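Local coordinates for protein computational Design of Enzyme (Synthetic construct, PDB 3TP4) that is a computationally designed enzyme built on a glycosyl hydrolase family 26 barrel, probably meant to carry an activated serine in a catalytic triad, at residues Val114-Phe117 with Ser122-Asp125; Ala157-Arg160 with Thr164-Pro167; Leu243-Tyr248 with Val261-Met266; Leu421-Asp424 with Trp428-Ala431. One frame throughout, in Å; residues are numbered along the deposited sequence.

Overall arrangement
Four contacts follow one another along the chain without nesting or crossing. Interaction 1 closes a loop after strand 107-113, before helix 130-134. Interaction 2 then pinches the connection between helix 141-157 and strand 168-174, its centre about 29 Å from that of interaction 1. Interaction 3 is the longest closure of the set: it presses helix 254-274 onto strand 242-249 within a beta-alpha-beta unit, on the opposite side of the chain's centre from interaction 2. These three belong to the TIM barrel. Interaction 4 lies in the immunoglobulin-like domain, where it joins strands 414-423 and 429-433 into a hairpin, its centre about 40 Å from that of interaction 3.

Interaction 1 (Val114-Phe117 with Ser122-Asp125); sequences VENF and SFYD
N116 and F117 meet S122 and F123 where a beta-alpha loop of the TIM barrel, running from strand 107-113 to helix 130-134, folds back on itself after a short 3-10 turn that ends at F117. The dense half of this contact is aromatic. F123 drives the edge of its ring into one face of F117, a T-shaped (edge-to-face) pair with planes 80° apart. Its CD2 leads, coming within 3.6 Å of F117 CZ and so landing toward the rim of that face. The face of F123 is covered in turn by N116, whose CB makes a CH-pi contact 3.9 Å from the ring centroid. V134 and L144 pack against F123 from helices 130-134 and 141-157, while W173 and W183 carry the aromatic cluster on beyond F117.

The other half is polar and faces solvent through S122 and Y124. Here the touch is lighter: Y124 offers the edge of its ring, CD1 standing 3.9 Å from F117 O. A bent backbone bond from F123 N to N116 O, 3.0 Å long, fastens the fold-back between the two halves. With its CG beside the backbone N (chi1 -76°), N116 turns its amide toward S122, and its ND2 is held by E75. N116 OD1 is gripped twice, by a weak bond from S122 OG and by S122 N, 3.1 Å away along an almost straight N-H line of 176°.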
loop_
_atom_site.group_PDB
_atom_site.type_symbol
_atom_site.label_atom_id
_atom_site.label_comp_id
_atom_site.label_asym_id
_atom_site.label_seq_id
_atom_site.Cartn_x
_atom_site.Cartn_y
_atom_site.Cartn_z
ATOM N N VAL A 114 -2.202 10.566 -0.511
ATOM C CA VAL A 114 -3.124 11.196 -1.444
ATOM C C VAL A 114 -3.041 12.732 -1.443
ATOM O O VAL A 114 -4.000 13.412 -1.816
ATOM C CB VAL A 114 -4.583 10.671 -1.280
ATOM C CG1 VAL A 114 -4.653 9.173 -1.627
ATOM C CG2 VAL A 114 -5.108 10.913 0.127
ATOM N N GLU A 115 -1.883 13.268 -1.071
ATOM C CA GLU A 115 -1.690 14.717 -1.055
ATOM C C GLU A 115 -1.931 15.353 -2.421
ATOM O O GLU A 115 -2.584 16.389 -2.523
ATOM C CB GLU A 115 -0.295 15.088 -0.548
ATOM C CG GLU A 115 -0.079 14.806 0.926
ATOM C CD GLU A 115 -0.022 13.322 1.226
ATOM O OE1 GLU A 115 0.419 12.557 0.341
ATOM O OE2 GLU A 115 -0.417 12.924 2.346
ATOM N N ASN A 116 -1.409 14.730 -3.473
ATOM C CA ASN A 116 -1.577 15.271 -4.819
ATOM C C ASN A 116 -3.031 15.388 -5.251
ATOM O O ASN A 116 -3.332 16.041 -6.249
ATOM C CB ASN A 116 -0.794 14.450 -5.842
ATOM C CG ASN A 116 0.686 14.735 -5.797
ATOM O OD1 ASN A 116 1.102 15.891 -5.755
ATOM N ND2 ASN A 116 1.495 13.681 -5.796
ATOM N N PHE A 117 -3.929 14.755 -4.502
ATOM C CA PHE A 117 -5.346 14.762 -4.839
ATOM C C PHE A 117 -6.090 15.952 -4.214
ATOM O O PHE A 117 -7.320 16.037 -4.283
ATOM C CB PHE A 117 -6.008 13.438 -4.432
ATOM C CG PHE A 117 -5.517 12.232 -5.211
ATOM C CD1 PHE A 117 -4.368 11.558 -4.819
ATOM C CD2 PHE A 117 -6.219 11.768 -6.319
ATOM C CE1 PHE A 117 -3.908 10.449 -5.525
ATOM C CE2 PHE A 117 -5.776 10.650 -7.033
ATOM C CZ PHE A 117 -4.623 9.987 -6.633
ATOM N N SER A 122 -0.498 17.977 -7.486
ATOM C CA SER A 122 -0.353 18.002 -8.942
ATOM C C SER A 122 -1.429 17.219 -9.710
ATOM O O SER A 122 -1.503 17.308 -10.935
ATOM C CB SER A 122 1.052 17.534 -9.345
ATOM O OG SER A 122 1.373 16.284 -8.756
ATOM N N PHE A 123 -2.255 16.453 -8.999
ATOM C CA PHE A 123 -3.378 15.759 -9.634
ATOM C C PHE A 123 -4.649 16.573 -9.470
ATOM O O PHE A 123 -5.729 16.145 -9.890
ATOM C CB PHE A 123 -3.623 14.377 -9.016
ATOM C CG PHE A 123 -2.459 13.442 -9.114
ATOM C CD1 PHE A 123 -1.435 13.673 -10.013
ATOM C CD2 PHE A 123 -2.396 12.315 -8.301
ATOM C CE1 PHE A 123 -0.364 12.811 -10.095
ATOM C CE2 PHE A 123 -1.335 11.449 -8.390
ATOM C CZ PHE A 123 -0.314 11.698 -9.282
ATOM N N TYR A 124 -4.526 17.739 -8.843
ATOM C CA TYR A 124 -5.708 18.498 -8.454
ATOM C C TYR A 124 -6.551 18.981 -9.632
ATOM O O TYR A 124 -6.069 19.691 -10.523
ATOM C CB TYR A 124 -5.357 19.673 -7.537
ATOM C CG TYR A 124 -6.589 20.280 -6.911
ATOM C CD1 TYR A 124 -7.379 19.539 -6.041
ATOM C CD2 TYR A 124 -6.976 21.579 -7.205
ATOM C CE1 TYR A 124 -8.514 20.078 -5.469
ATOM C CE2 TYR A 124 -8.111 22.128 -6.638
ATOM C CZ TYR A 124 -8.876 21.372 -5.770
ATOM O OH TYR A 124 -10.007 21.911 -5.201
ATOM N N ASP A 125 -7.820 18.587 -9.615
ATOM C CA ASP A 125 -8.774 19.012 -10.622
ATOM C C ASP A 125 -9.745 20.032 -10.031
ATOM O O ASP A 125 -10.238 19.862 -8.912
ATOM C CB ASP A 125 -9.538 17.803 -11.161
ATOM C CG ASP A 125 -10.561 18.186 -12.205
ATOM O OD1 ASP A 125 -10.193 18.251 -13.396
ATOM O OD2 ASP A 125 -11.732 18.422 -11.832
#

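Interaction 2 (Ala157-Arg160 with Thr164-Pro167); sequences ASRR and TLIP
The guanidinium of R159 lies with one face over a methyl group: L165 CD2 sits beneath the centre of the flat group, 3.6 Å from R159 CZ. A charged end thus serves as a lid for an apolar branch. With CG beside the backbone N (chi1 -67°) and the chain extended from there to NE, R159 runs along the leucine in the same direction and lays its guanidinium over the methyl; its CG touches the same CD2. The rotation of the guanidinium is fixed by residues just outside the contact, a salt bridge to D156 and a hydrogen bond from NH1 to the carbonyl of G163. With an alanine here, L165 would probably lose the flat cover over its methyl, and D156 would be left without its charged mate.

The backbones meet in a single bridge between R159 and L165, their CA atoms 4.2 Å apart. It is flanked by two hydrogen bonds, I166 N to S158 O at 2.8 Å with a nearly linear angle of 178°, and R160 N to T164 O at 2.7 Å. T164 O also receives a close CA-H contact from R159 CA, 3.1 Å away. Beyond the bridge R160 CG rests on I166 CG1, 3.7 Å off, and I166 reaches R99 and D102 of helix 87-104.

S158, the first residue to leave the helix, makes an inverse gamma turn that swings the chain into the bridge. The whole is a tightly closed alpha-beta loop of a TIM barrel, joining helix 141-157 to strand 168-174.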
loop_
_atom_site.group_PDB
_atom_site.type_symbol
_atom_site.label_atom_id
_atom_site.label_comp_id
_atom_site.label_asym_id
_atom_site.label_seq_id
_atom_site.Cartn_x
_atom_site.Cartn_y
_atom_site.Cartn_z
ATOM N N ALA A 157 16.155 1.590 -9.592
ATOM C CA ALA A 157 17.382 2.094 -8.963
ATOM C C ALA A 157 17.675 1.456 -7.595
ATOM O O ALA A 157 18.808 1.484 -7.106
ATOM C CB ALA A 157 17.321 3.617 -8.841
ATOM N N SER A 158 16.656 0.881 -6.970
ATOM C CA SER A 158 16.846 0.246 -5.663
ATOM C C SER A 158 17.486 -1.122 -5.821
ATOM O O SER A 158 16.813 -2.154 -5.766
ATOM C CB SER A 158 15.518 0.149 -4.911
ATOM O OG SER A 158 14.994 1.450 -4.695
ATOM N N ARG A 159 18.800 -1.111 -6.029
ATOM C CA ARG A 159 19.577 -2.316 -6.280
ATOM C C ARG A 159 20.777 -2.359 -5.350
ATOM O O ARG A 159 21.392 -1.333 -5.073
ATOM C CB ARG A 159 20.094 -2.323 -7.719
ATOM C CG ARG A 159 19.008 -2.441 -8.785
ATOM C CD ARG A 159 19.622 -2.475 -10.184
ATOM N NE ARG A 159 18.613 -2.654 -11.229
ATOM C CZ ARG A 159 18.324 -3.816 -11.807
ATOM N NH1 ARG A 159 18.968 -4.922 -11.456
ATOM N NH2 ARG A 159 17.392 -3.871 -12.750
ATOM N N ARG A 160 21.107 -3.552 -4.872
ATOM C CA ARG A 160 22.327 -3.744 -4.112
ATOM C C ARG A 160 23.545 -3.568 -5.017
ATOM O O ARG A 160 23.415 -3.509 -6.243
ATOM C CB ARG A 160 22.327 -5.121 -3.460
ATOM C CG ARG A 160 21.117 -5.335 -2.568
ATOM C CD ARG A 160 21.379 -6.390 -1.516
ATOM N NE ARG A 160 21.005 -7.726 -1.955
ATOM C CZ ARG A 160 20.192 -8.526 -1.276
ATOM N NH1 ARG A 160 19.670 -8.115 -0.127
ATOM N NH2 ARG A 160 19.902 -9.733 -1.745
ATOM N N THR A 164 21.533 -6.724 -7.499
ATOM C CA THR A 164 20.271 -7.344 -7.104
ATOM C C THR A 164 19.211 -6.300 -6.723
ATOM O O THR A 164 19.467 -5.409 -5.921
ATOM C CB THR A 164 20.474 -8.314 -5.921
ATOM O OG1 THR A 164 21.453 -9.304 -6.268
ATOM C CG2 THR A 164 19.167 -9.008 -5.570
ATOM N N LEU A 165 18.023 -6.410 -7.308
ATOM C CA LEU A 165 16.925 -5.539 -6.924
ATOM C C LEU A 165 16.555 -5.810 -5.470
ATOM O O LEU A 165 16.472 -6.963 -5.050
ATOM C CB LEU A 165 15.702 -5.762 -7.823
ATOM C CG LEU A 165 15.846 -5.287 -9.275
ATOM C CD1 LEU A 165 14.905 -6.047 -10.195
ATOM C CD2 LEU A 165 15.621 -3.784 -9.385
ATOM N N ILE A 166 16.334 -4.740 -4.720
ATOM C CA ILE A 166 15.861 -4.837 -3.342
ATOM C C ILE A 166 14.327 -4.845 -3.324
ATOM O O ILE A 166 13.695 -3.940 -3.865
ATOM C CB ILE A 166 16.357 -3.630 -2.541
ATOM C CG1 ILE A 166 17.888 -3.550 -2.590
ATOM C CG2 ILE A 166 15.856 -3.684 -1.102
ATOM C CD1 ILE A 166 18.426 -2.269 -2.019
ATOM N N PRO A 167 13.722 -5.875 -2.717
ATOM C CA PRO A 167 12.254 -5.897 -2.679
ATOM C C PRO A 167 11.693 -4.729 -1.878
ATOM O O PRO A 167 12.302 -4.287 -0.903
ATOM C CB PRO A 167 11.935 -7.238 -2.003
ATOM C CG PRO A 167 13.166 -8.081 -2.256
ATOM C CD PRO A 167 14.312 -7.112 -2.176
#

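Interaction 3 (Leu243-Tyr248 with Val261-Met266); sequences LGLDTY and VADLRM
L245, at the break in strand 242-249, reaches D263 and L264 on the helix packed outside it. The apolar part is small and buried. L245 CD2 meets L264 CD2 at 3.6 Å, methyl against methyl, while the same CD2 touches D263 CB at 3.7 Å. The second branch, CD1, lies 3.8 Å from D263 CB, so the fork of the leucine straddles the start of the aspartate side chain and crosses both helix residues at about a right angle. Holding CG opposite the backbone N (chi1 -175°) carries both methyls out to the helix, where I267 also packs against L245. An alanine in place of L245 would probably open a gap between strand and helix, leaving the L264 methyl without its partner.

The polar part runs through water. No direct hydrogen bond joins the two segments; one water sits 2.7 Å from T247 OG1 and donates to D263 OD2 over 2.8 Å. D263 has further ties to the loop before helix 227-230: its OD1 accepts from the N of G225, its OD2 from that of F223.

Side chains alternate along this stretch. L245 and T247 turn toward helix 254-274, whereas the intervening D246 meets R171 in a salt bridge, an arrangement familiar from the beta-alpha-beta units of TIM barrels. In D263, an aliphatic CB serves the leucine while the buried carboxylate collects backbone N-H groups and a water, a setting consistent with a carboxylate whose negative charge is stabilised by those N-H groups and the water.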
loop_
_atom_site.group_PDB
_atom_site.type_symbol
_atom_site.label_atom_id
_atom_site.label_comp_id
_atom_site.label_asym_id
_atom_site.label_seq_id
_atom_site.Cartn_x
_atom_site.Cartn_y
_atom_site.Cartn_z
ATOM N N LEU A 243 -2.401 -7.040 3.395
ATOM C CA LEU A 243 -3.600 -6.370 3.873
ATOM C C LEU A 243 -3.269 -5.613 5.142
ATOM O O LEU A 243 -2.706 -6.192 6.084
ATOM C CB LEU A 243 -4.692 -7.396 4.178
ATOM C CG LEU A 243 -5.044 -8.351 3.039
ATOM C CD1 LEU A 243 -5.917 -9.480 3.554
ATOM C CD2 LEU A 243 -5.750 -7.603 1.945
ATOM N N GLY A 244 -3.635 -4.337 5.183
ATOM C CA GLY A 244 -3.210 -3.467 6.268
ATOM C C GLY A 244 -4.299 -2.930 7.185
ATOM O O GLY A 244 -5.469 -3.286 7.069
ATOM N N LEU A 245 -3.883 -2.060 8.101
ATOM C CA LEU A 245 -4.760 -1.460 9.098
ATOM C C LEU A 245 -4.002 -0.293 9.695
ATOM O O LEU A 245 -2.840 -0.443 10.090
ATOM C CB LEU A 245 -5.066 -2.450 10.226
ATOM C CG LEU A 245 -6.081 -1.959 11.261
ATOM C CD1 LEU A 245 -7.509 -2.117 10.706
ATOM C CD2 LEU A 245 -5.935 -2.739 12.581
ATOM N N ASP A 246 -4.658 0.860 9.775
ATOM C CA ASP A 246 -4.029 2.078 10.281
ATOM C C ASP A 246 -4.832 2.618 11.458
ATOM O O ASP A 246 -5.991 3.003 11.298
ATOM C CB ASP A 246 -3.964 3.137 9.176
ATOM C CG ASP A 246 -3.311 2.614 7.907
ATOM O OD1 ASP A 246 -2.239 1.981 7.993
ATOM O OD2 ASP A 246 -3.880 2.819 6.822
ATOM N N THR A 247 -4.214 2.650 12.635
ATOM C CA THR A 247 -4.912 3.071 13.837
ATOM C C THR A 247 -3.994 3.825 14.783
ATOM O O THR A 247 -3.011 3.268 15.288
ATOM C CB THR A 247 -5.487 1.862 14.599
ATOM O OG1 THR A 247 -6.407 1.169 13.755
ATOM C CG2 THR A 247 -6.213 2.322 15.848
ATOM N N TYR A 248 -4.311 5.097 15.009
ATOM C CA TYR A 248 -3.622 5.894 16.013
ATOM C C TYR A 248 -4.587 6.132 17.168
ATOM O O TYR A 248 -5.790 6.228 16.959
ATOM C CB TYR A 248 -3.145 7.223 15.427
ATOM C CG TYR A 248 -1.842 7.134 14.661
ATOM C CD1 TYR A 248 -1.486 5.981 13.975
ATOM C CD2 TYR A 248 -0.958 8.200 14.640
ATOM C CE1 TYR A 248 -0.276 5.900 13.279
ATOM C CE2 TYR A 248 0.243 8.129 13.946
ATOM C CZ TYR A 248 0.578 6.975 13.268
ATOM O OH TYR A 248 1.780 6.905 12.588
ATOM N N VAL A 261 -7.888 -4.978 18.790
ATOM C CA VAL A 261 -7.755 -6.431 18.715
ATOM C C VAL A 261 -8.767 -7.056 17.763
ATOM O O VAL A 261 -8.419 -7.940 16.982
ATOM C CB VAL A 261 -7.832 -7.073 20.114
ATOM C CG1 VAL A 261 -8.046 -8.573 20.007
ATOM C CG2 VAL A 261 -6.570 -6.746 20.903
ATOM N N ALA A 262 -10.015 -6.586 17.801
ATOM C CA ALA A 262 -11.030 -7.087 16.862
ATOM C C ALA A 262 -10.623 -6.867 15.396
ATOM O O ALA A 262 -10.753 -7.769 14.563
ATOM C CB ALA A 262 -12.388 -6.444 17.144
ATOM N N ASP A 263 -10.135 -5.670 15.081
ATOM C CA ASP A 263 -9.666 -5.378 13.729
ATOM C C ASP A 263 -8.423 -6.184 13.355
ATOM O O ASP A 263 -8.302 -6.655 12.227
ATOM C CB ASP A 263 -9.357 -3.887 13.559
ATOM C CG ASP A 263 -10.616 -3.040 13.386
ATOM O OD1 ASP A 263 -11.712 -3.616 13.238
ATOM O OD2 ASP A 263 -10.494 -1.798 13.384
ATOM N N LEU A 264 -7.484 -6.320 14.287
ATOM C CA LEU A 264 -6.282 -7.094 13.990
ATOM C C LEU A 264 -6.619 -8.566 13.762
ATOM O O LEU A 264 -6.028 -9.220 12.895
ATOM C CB LEU A 264 -5.198 -6.897 15.073
ATOM C CG LEU A 264 -4.493 -5.529 15.071
ATOM C CD1 LEU A 264 -3.575 -5.351 16.277
ATOM C CD2 LEU A 264 -3.695 -5.305 13.779
ATOM N N ARG A 265 -7.577 -9.089 14.523
ATOM C CA ARG A 265 -8.032 -10.455 14.299
ATOM C C ARG A 265 -8.625 -10.557 12.914
ATOM O O ARG A 265 -8.344 -11.491 12.166
ATOM C CB ARG A 265 -9.106 -10.868 15.308
ATOM C CG ARG A 265 -8.590 -11.185 16.705
ATOM C CD ARG A 265 -9.747 -11.614 17.611
ATOM N NE ARG A 265 -10.420 -12.805 17.104
ATOM C CZ ARG A 265 -10.145 -14.042 17.509
ATOM N NH1 ARG A 265 -9.206 -14.246 18.420
ATOM N NH2 ARG A 265 -10.809 -15.079 17.008
HETATM N N MSE A 266 -9.478 -9.593 12.590
HETATM C CA MSE A 266 -10.167 -9.602 11.311
HETATM C C MSE A 266 -9.209 -9.624 10.130
HETATM O O MSE A 266 -9.359 -10.441 9.218
HETATM C CB MSE A 266 -11.072 -8.380 11.200
HETATM C CG MSE A 266 -11.733 -8.257 9.855
HETATM SE SE MSE A 266 -12.635 -6.537 9.738
HETATM C CE MSE A 266 -11.088 -5.314 9.746
HETATM O O HOH W 1 -8.411 -0.444 14.685
#

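Interaction 4 (Leu421-Asp424 with Trp428-Ala431); sequences LAYD and WWTA
Y423 drops its CB into the middle of the W429 indole, a bump on a flat plate. The carbon stands 3.8 Å from the centroid of the six-membered ring and only 9° off its normal, a CH-pi contact squarely over the face. With CG opposite its backbone N (chi1 -177°), the tyrosine then carries its ring out over the five-membered end of the indole, where Y423 CD1 comes within 3.6 Å of W429 NE1 and the planes meet obliquely. The plate's rim has a neighbour as well: L421 O lies near the indole plane, 3.5 Å from W429 CE3.

L421 is the other wedge. Its CD2 pushes unusually close to A431 CB, at 3.4 Å, while its CB touches W429 CB. V395, V405 and V407 of the flanking strands complete the buried hollow around this leucine.

A422 and T430, on the sheet face away from Y423 and W429, form a hydrogen-bonded antiparallel pair, each N reaching the other's O at 2.9 Å. Toward the turn, D424 N bonds to W428 O at 2.8 Å. The D424 carboxylate folds into the bend and takes two weak bonds from W428 N, but its OD1 is also held by the N atoms of A426 and L427. Shape and bonding together make the turn end of a beta hairpin, in which strand 414-423 leads into strand 429-433 within the antiparallel part of an immunoglobulin-like domain.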
loop_
_atom_site.group_PDB
_atom_site.type_symbol
_atom_site.label_atom_id
_atom_site.label_comp_id
_atom_site.label_asym_id
_atom_site.label_seq_id
_atom_site.Cartn_x
_atom_site.Cartn_y
_atom_site.Cartn_z
ATOM N N LEU A 421 -15.372 -5.050 -28.721
ATOM C CA LEU A 421 -14.209 -4.236 -28.388
ATOM C C LEU A 421 -12.981 -4.647 -29.183
ATOM O O LEU A 421 -12.877 -5.776 -29.681
ATOM C CB LEU A 421 -13.887 -4.252 -26.884
ATOM C CG LEU A 421 -14.994 -4.208 -25.833
ATOM C CD1 LEU A 421 -14.429 -3.752 -24.477
ATOM C CD2 LEU A 421 -16.181 -3.352 -26.248
ATOM N N ALA A 422 -12.048 -3.715 -29.292
ATOM C CA ALA A 422 -10.845 -3.926 -30.089
ATOM C C ALA A 422 -9.614 -3.670 -29.236
ATOM O O ALA A 422 -9.545 -2.680 -28.491
ATOM C CB ALA A 422 -10.856 -3.016 -31.315
ATOM N N TYR A 423 -8.637 -4.565 -29.324
ATOM C CA TYR A 423 -7.442 -4.425 -28.506
ATOM C C TYR A 423 -6.594 -3.239 -28.979
ATOM O O TYR A 423 -6.325 -3.099 -30.175
ATOM C CB TYR A 423 -6.615 -5.717 -28.529
ATOM C CG TYR A 423 -5.409 -5.644 -27.624
ATOM C CD1 TYR A 423 -5.562 -5.480 -26.253
ATOM C CD2 TYR A 423 -4.117 -5.728 -28.138
ATOM C CE1 TYR A 423 -4.467 -5.395 -25.420
ATOM C CE2 TYR A 423 -3.010 -5.649 -27.302
ATOM C CZ TYR A 423 -3.194 -5.477 -25.945
ATOM O OH TYR A 423 -2.110 -5.390 -25.095
ATOM N N ASP A 424 -6.183 -2.396 -28.036
ATOM C CA ASP A 424 -5.487 -1.152 -28.361
ATOM C C ASP A 424 -3.977 -1.318 -28.582
ATOM O O ASP A 424 -3.291 -0.353 -28.900
ATOM C CB ASP A 424 -5.753 -0.056 -27.307
ATOM C CG ASP A 424 -5.113 -0.353 -25.959
ATOM O OD1 ASP A 424 -4.243 -1.243 -25.865
ATOM O OD2 ASP A 424 -5.469 0.326 -24.978
ATOM N N TRP A 428 -5.578 -2.199 -23.052
ATOM C CA TRP A 428 -7.037 -2.350 -22.992
ATOM C C TRP A 428 -7.699 -2.757 -24.309
ATOM O O TRP A 428 -7.224 -2.418 -25.396
ATOM C CB TRP A 428 -7.701 -1.044 -22.554
ATOM C CG TRP A 428 -7.312 -0.513 -21.195
ATOM C CD1 TRP A 428 -7.519 -1.112 -19.985
ATOM C CD2 TRP A 428 -6.704 0.756 -20.918
ATOM N NE1 TRP A 428 -7.052 -0.297 -18.968
ATOM C CE2 TRP A 428 -6.545 0.850 -19.520
ATOM C CE3 TRP A 428 -6.252 1.808 -21.724
ATOM C CZ2 TRP A 428 -5.962 1.962 -18.907
ATOM C CZ3 TRP A 428 -5.676 2.914 -21.112
ATOM C CH2 TRP A 428 -5.534 2.978 -19.720
ATOM N N TRP A 429 -8.824 -3.453 -24.172
ATOM C CA TRP A 429 -9.788 -3.659 -25.235
ATOM C C TRP A 429 -10.774 -2.516 -25.099
ATOM O O TRP A 429 -11.225 -2.231 -23.990
ATOM C CB TRP A 429 -10.513 -4.997 -25.032
ATOM C CG TRP A 429 -9.629 -6.185 -25.290
ATOM C CD1 TRP A 429 -8.653 -6.675 -24.472
ATOM C CD2 TRP A 429 -9.652 -7.033 -26.446
ATOM N NE1 TRP A 429 -8.055 -7.773 -25.057
ATOM C CE2 TRP A 429 -8.655 -8.014 -26.264
ATOM C CE3 TRP A 429 -10.412 -7.050 -27.622
ATOM C CZ2 TRP A 429 -8.399 -9.000 -27.209
ATOM C CZ3 TRP A 429 -10.155 -8.028 -28.561
ATOM C CH2 TRP A 429 -9.154 -8.990 -28.350
ATOM N N THR A 430 -11.083 -1.830 -26.199
ATOM C CA THR A 430 -11.885 -0.610 -26.117
ATOM C C THR A 430 -12.945 -0.519 -27.200
ATOM O O THR A 430 -12.862 -1.195 -28.215
ATOM C CB THR A 430 -11.009 0.685 -26.172
ATOM O OG1 THR A 430 -10.537 0.908 -27.513
ATOM C CG2 THR A 430 -9.841 0.562 -25.248
ATOM N N ALA A 431 -13.945 0.328 -26.955
ATOM C CA ALA A 431 -14.967 0.675 -27.940
ATOM C C ALA A 431 -15.621 1.969 -27.492
ATOM O O ALA A 431 -15.656 2.270 -26.294
ATOM C CB ALA A 431 -16.022 -0.430 -28.041
#